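Local coordinates for AtGH3.15 acyl acid amido synthetase (PDB 6E1Q), which uses ATP to conjugate glutamine to the auxin precursor indole-3-butyric acid and the herbicide 2,4-DB, and possibly cysteine to the former, at residues S323-F337 and V346-E358. Sequence-based numbering, arbitrary orientation.
Sequences SSFYGSSECFMGVNF and VSYTIIPCMGYFE. With CFA ((2,4-dichlorophenoxy)acetic acid), chain D.
On one face of its ring Tyr348 takes Tyr326 CB, a CH-pi contact 3.6 Å from CB to the ring centroid. The two rings are slid apart and barely overlap, planes at 28°. With CG anti to the carbonyl carbon (chi1 -58°), Tyr348 runs back along the 323-326 backbone until its OH meets Ser323 OG at 2.5 Å, a very short hydrogen bond in the ring plane. Tyr326 turns the other way, its CG anti to the backbone N (chi1 172°), and carries its hydroxyl to Asp408.

Strands 332-335 and 348-350 pair antiparallel. Val335 and Thr349 form a hydrogen-bonded pair, each N-H donating to the other's carbonyl, and Ile351 N donates to Met333 O (2.9 Å). A classic beta bulge, in which Met333 and Gly334 both donate to Tyr326 O, lies where strand 332-335 pairs with strand 325-327. On the face opposite Tyr348, Val335 CG2 touches Ile351 CD1 at 3.8 Å, while the edge of the Phe337 ring lies against Thr349; helix 112-132 covers this side.

Met354, bent at chi2 and chi3, lays CE against the edge of Phe332, 3.8 Å from CD2. Phe357 CE1 meets both Met333 CG and Cys331 SG, the sulfur standing oblique to the ring. A water bridges Phe332 N and Met354 O.

One face of the Phe325 ring receives the C6' edge of the (2,4-dichlorophenoxy)acetic acid ring, planes steeply inclined, and Phe332 CE1 lies 3.0 Å from the ligand's carboxylate O1. The contact thus places the acyl-acid pocket beside the ATP-binding residues Tyr326 and Tyr348, consistent with adenylation where the two sites adjoin.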
# COMPACT_ATOMS: atom_id res chain seq x y z
N SER A 323 -9.43 -5.56 -2.11
CA SER A 323 -8.10 -5.21 -2.60
C SER A 323 -8.05 -5.74 -4.03
O SER A 323 -7.87 -6.94 -4.25
CB SER A 323 -7.00 -5.78 -1.71
OG SER A 323 -5.71 -5.46 -2.21
N SER A 324 -8.21 -4.84 -4.98
CA SER A 324 -8.43 -5.23 -6.37
C SER A 324 -7.16 -5.26 -7.21
O SER A 324 -7.17 -5.90 -8.27
CB SER A 324 -9.41 -4.25 -7.03
OG SER A 324 -10.67 -4.36 -6.42
N PHE A 325 -6.10 -4.58 -6.79
CA PHE A 325 -4.99 -4.28 -7.68
C PHE A 325 -3.66 -4.63 -7.05
O PHE A 325 -3.42 -4.33 -5.88
CB PHE A 325 -4.97 -2.80 -8.07
CG PHE A 325 -6.31 -2.23 -8.44
CD1 PHE A 325 -6.81 -2.39 -9.73
CD2 PHE A 325 -7.06 -1.51 -7.51
CE1 PHE A 325 -8.05 -1.85 -10.08
CE2 PHE A 325 -8.29 -0.98 -7.86
CZ PHE A 325 -8.78 -1.15 -9.15
N TYR A 326 -2.78 -5.23 -7.85
CA TYR A 326 -1.40 -5.47 -7.45
C TYR A 326 -0.51 -4.76 -8.47
O TYR A 326 -0.47 -5.14 -9.65
CB TYR A 326 -1.06 -6.96 -7.36
CG TYR A 326 0.42 -7.17 -7.13
CD1 TYR A 326 1.04 -6.64 -6.00
CD2 TYR A 326 1.20 -7.84 -8.04
CE1 TYR A 326 2.40 -6.79 -5.79
CE2 TYR A 326 2.56 -8.01 -7.84
CZ TYR A 326 3.15 -7.49 -6.72
OH TYR A 326 4.51 -7.65 -6.54
N GLY A 327 0.20 -3.74 -8.01
CA GLY A 327 1.02 -2.92 -8.90
C GLY A 327 2.06 -2.13 -8.13
O GLY A 327 2.14 -2.17 -6.91
N SER A 328 2.88 -1.41 -8.89
CA SER A 328 3.95 -0.60 -8.33
C SER A 328 4.22 0.51 -9.31
O SER A 328 3.71 0.49 -10.44
CB SER A 328 5.22 -1.42 -8.05
OG SER A 328 5.75 -1.91 -9.28
N SER A 329 5.02 1.50 -8.89
CA SER A 329 5.42 2.55 -9.81
C SER A 329 6.00 1.95 -11.08
O SER A 329 5.73 2.43 -12.18
CB SER A 329 6.44 3.49 -9.15
OG SER A 329 5.82 4.22 -8.11
N GLU A 330 6.78 0.87 -10.93
CA GLU A 330 7.50 0.27 -12.04
C GLU A 330 6.57 -0.47 -13.01
O GLU A 330 6.85 -0.52 -14.22
CB GLU A 330 8.56 -0.70 -11.50
CG GLU A 330 9.69 -0.04 -10.68
CD GLU A 330 9.47 -0.10 -9.17
OE1 GLU A 330 10.47 -0.04 -8.42
OE2 GLU A 330 8.30 -0.19 -8.75
N CYS A 331 5.49 -1.05 -12.51
CA CYS A 331 4.66 -1.89 -13.37
C CYS A 331 3.32 -2.16 -12.71
O CYS A 331 3.27 -2.56 -11.55
CB CYS A 331 5.36 -3.23 -13.65
SG CYS A 331 4.72 -4.04 -15.12
N PHE A 332 2.23 -1.98 -13.45
CA PHE A 332 0.95 -2.53 -13.01
C PHE A 332 0.93 -4.01 -13.35
O PHE A 332 1.16 -4.39 -14.50
CB PHE A 332 -0.23 -1.84 -13.69
CG PHE A 332 -1.55 -2.28 -13.16
CD1 PHE A 332 -1.89 -2.07 -11.84
CD2 PHE A 332 -2.45 -2.95 -13.98
CE1 PHE A 332 -3.11 -2.49 -11.34
CE2 PHE A 332 -3.67 -3.37 -13.48
CZ PHE A 332 -4.00 -3.14 -12.16
N MET A 333 0.64 -4.86 -12.36
CA MET A 333 0.97 -6.26 -12.55
C MET A 333 -0.21 -7.22 -12.49
O MET A 333 -0.27 -8.14 -13.32
CB MET A 333 2.01 -6.68 -11.52
CG MET A 333 3.40 -6.25 -11.94
SD MET A 333 4.66 -6.55 -10.72
CE MET A 333 4.38 -5.19 -9.58
N GLY A 334 -1.14 -7.06 -11.55
CA GLY A 334 -2.17 -8.06 -11.40
C GLY A 334 -3.46 -7.47 -10.88
O GLY A 334 -3.48 -6.37 -10.33
N VAL A 335 -4.54 -8.24 -11.05
CA VAL A 335 -5.83 -7.86 -10.48
C VAL A 335 -6.45 -9.05 -9.77
O VAL A 335 -6.11 -10.21 -10.02
CB VAL A 335 -6.82 -7.31 -11.54
CG1 VAL A 335 -6.39 -5.91 -11.96
CG2 VAL A 335 -6.93 -8.25 -12.72
N ASN A 336 -7.39 -8.75 -8.89
CA ASN A 336 -8.09 -9.77 -8.11
C ASN A 336 -9.35 -10.16 -8.86
O ASN A 336 -10.29 -9.37 -8.97
CB ASN A 336 -8.36 -9.21 -6.71
CG ASN A 336 -9.03 -10.21 -5.76
OD1 ASN A 336 -9.32 -9.84 -4.61
ND2 ASN A 336 -9.33 -11.40 -6.22
N PHE A 337 -9.38 -11.37 -9.38
CA PHE A 337 -10.59 -11.79 -10.07
C PHE A 337 -11.70 -12.22 -9.12
O PHE A 337 -12.79 -12.58 -9.60
CB PHE A 337 -10.27 -12.90 -11.05
CG PHE A 337 -9.82 -12.38 -12.38
CD1 PHE A 337 -10.76 -12.07 -13.35
CD2 PHE A 337 -8.48 -12.19 -12.66
CE1 PHE A 337 -10.38 -11.59 -14.58
CE2 PHE A 337 -8.08 -11.70 -13.90
CZ PHE A 337 -9.04 -11.40 -14.86
N VAL A 346 -6.89 -13.03 -0.48
CA VAL A 346 -6.65 -12.23 -1.68
C VAL A 346 -5.54 -12.87 -2.52
O VAL A 346 -4.44 -13.14 -2.03
CB VAL A 346 -6.30 -10.79 -1.29
CG1 VAL A 346 -5.72 -10.06 -2.49
CG2 VAL A 346 -7.54 -10.07 -0.75
N SER A 347 -5.83 -13.10 -3.80
CA SER A 347 -4.82 -13.51 -4.77
C SER A 347 -4.93 -12.67 -6.03
O SER A 347 -6.04 -12.36 -6.47
CB SER A 347 -4.96 -15.00 -5.15
OG SER A 347 -4.13 -15.81 -4.34
N TYR A 348 -3.79 -12.34 -6.63
CA TYR A 348 -3.74 -11.46 -7.80
C TYR A 348 -3.31 -12.23 -9.04
O TYR A 348 -2.27 -12.89 -9.03
CB TYR A 348 -2.79 -10.29 -7.55
CG TYR A 348 -3.13 -9.46 -6.35
CD1 TYR A 348 -4.20 -8.55 -6.39
CD2 TYR A 348 -2.37 -9.52 -5.18
CE1 TYR A 348 -4.51 -7.74 -5.28
CE2 TYR A 348 -2.67 -8.73 -4.07
CZ TYR A 348 -3.74 -7.84 -4.12
OH TYR A 348 -4.03 -7.05 -3.03
N THR A 349 -4.12 -12.15 -10.08
CA THR A 349 -3.80 -12.76 -11.36
C THR A 349 -2.95 -11.79 -12.17
O THR A 349 -3.34 -10.64 -12.35
CB THR A 349 -5.10 -13.08 -12.10
OG1 THR A 349 -5.92 -13.95 -11.31
CG2 THR A 349 -4.80 -13.73 -13.44
N ILE A 350 -1.80 -12.25 -12.64
CA ILE A 350 -0.92 -11.41 -13.45
C ILE A 350 -1.55 -11.18 -14.82
O ILE A 350 -2.09 -12.10 -15.44
CB ILE A 350 0.47 -12.04 -13.58
CG1 ILE A 350 1.10 -12.22 -12.20
CG2 ILE A 350 1.37 -11.21 -14.45
CD1 ILE A 350 1.25 -10.92 -11.42
N ILE A 351 -1.52 -9.93 -15.29
CA ILE A 351 -2.17 -9.57 -16.55
C ILE A 351 -1.09 -9.51 -17.63
O ILE A 351 -0.25 -8.59 -17.61
CB ILE A 351 -2.93 -8.24 -16.42
CG1 ILE A 351 -4.03 -8.41 -15.37
CG2 ILE A 351 -3.56 -7.87 -17.75
CD1 ILE A 351 -5.04 -9.55 -15.71
N PRO A 352 -1.11 -10.42 -18.61
CA PRO A 352 0.05 -10.61 -19.50
C PRO A 352 0.38 -9.45 -20.42
O PRO A 352 1.46 -9.45 -21.02
CB PRO A 352 -0.35 -11.83 -20.35
CG PRO A 352 -1.45 -12.46 -19.65
CD PRO A 352 -2.15 -11.44 -18.84
N CYS A 353 -0.53 -8.52 -20.65
CA CYS A 353 -0.22 -7.46 -21.60
C CYS A 353 0.46 -6.26 -20.95
O CYS A 353 0.87 -5.34 -21.67
CB CYS A 353 -1.48 -7.01 -22.33
SG CYS A 353 -2.69 -6.35 -21.22
N MET A 354 0.59 -6.25 -19.62
CA MET A 354 1.11 -5.07 -18.92
C MET A 354 2.63 -5.03 -18.86
O MET A 354 3.19 -4.03 -18.41
CB MET A 354 0.54 -5.02 -17.50
CG MET A 354 -0.98 -5.06 -17.48
SD MET A 354 -1.71 -3.72 -18.48
CE MET A 354 -1.19 -2.31 -17.50
N GLY A 355 3.30 -6.07 -19.32
CA GLY A 355 4.74 -6.16 -19.25
C GLY A 355 5.16 -7.60 -19.44
O GLY A 355 4.32 -8.50 -19.52
N TYR A 356 6.46 -7.81 -19.56
CA TYR A 356 7.03 -9.15 -19.62
C TYR A 356 7.51 -9.52 -18.23
O TYR A 356 8.35 -8.82 -17.65
CB TYR A 356 8.18 -9.25 -20.63
CG TYR A 356 8.70 -10.67 -20.81
CD1 TYR A 356 7.98 -11.59 -21.56
CD2 TYR A 356 9.88 -11.09 -20.22
CE1 TYR A 356 8.43 -12.89 -21.73
CE2 TYR A 356 10.35 -12.39 -20.37
CZ TYR A 356 9.62 -13.29 -21.14
OH TYR A 356 10.05 -14.58 -21.31
N PHE A 357 6.99 -10.62 -17.70
CA PHE A 357 7.10 -10.96 -16.28
C PHE A 357 7.89 -12.24 -16.12
O PHE A 357 7.47 -13.30 -16.59
CB PHE A 357 5.72 -11.11 -15.65
CG PHE A 357 4.87 -9.87 -15.74
CD1 PHE A 357 5.17 -8.74 -15.01
CD2 PHE A 357 3.75 -9.85 -16.55
CE1 PHE A 357 4.39 -7.61 -15.09
CE2 PHE A 357 2.96 -8.74 -16.63
CZ PHE A 357 3.29 -7.61 -15.90
N GLU A 358 9.02 -12.16 -15.43
CA GLU A 358 9.76 -13.33 -14.99
C GLU A 358 9.71 -13.43 -13.48
O GLU A 358 9.26 -12.51 -12.78
CB GLU A 358 11.21 -13.29 -15.49
CG GLU A 358 11.33 -13.34 -17.00
CD GLU A 358 12.75 -13.06 -17.46
OE1 GLU A 358 13.18 -11.89 -17.36
OE2 GLU A 358 13.42 -14.00 -17.92
C1 CFA D . -2.21 0.45 -8.39
C2 CFA D . -3.33 1.43 -8.01
C1' CFA D . -5.21 2.48 -9.05
C2' CFA D . -5.26 3.82 -8.68
C3' CFA D . -6.48 4.46 -8.56
C4' CFA D . -7.66 3.78 -8.83
C5' CFA D . -7.61 2.45 -9.21
CL3 CFA D . -3.75 4.72 -8.33
C6' CFA D . -6.39 1.81 -9.33
O1 CFA D . -2.42 -0.39 -9.30
O2 CFA D . -1.09 0.47 -7.82
O1' CFA D . -3.99 1.80 -9.19
CL4 CFA D . -9.24 4.59 -8.70
O HOH W 1 2.57 -1.58 -16.46
O HOH W 2 -7.32 -13.35 -8.75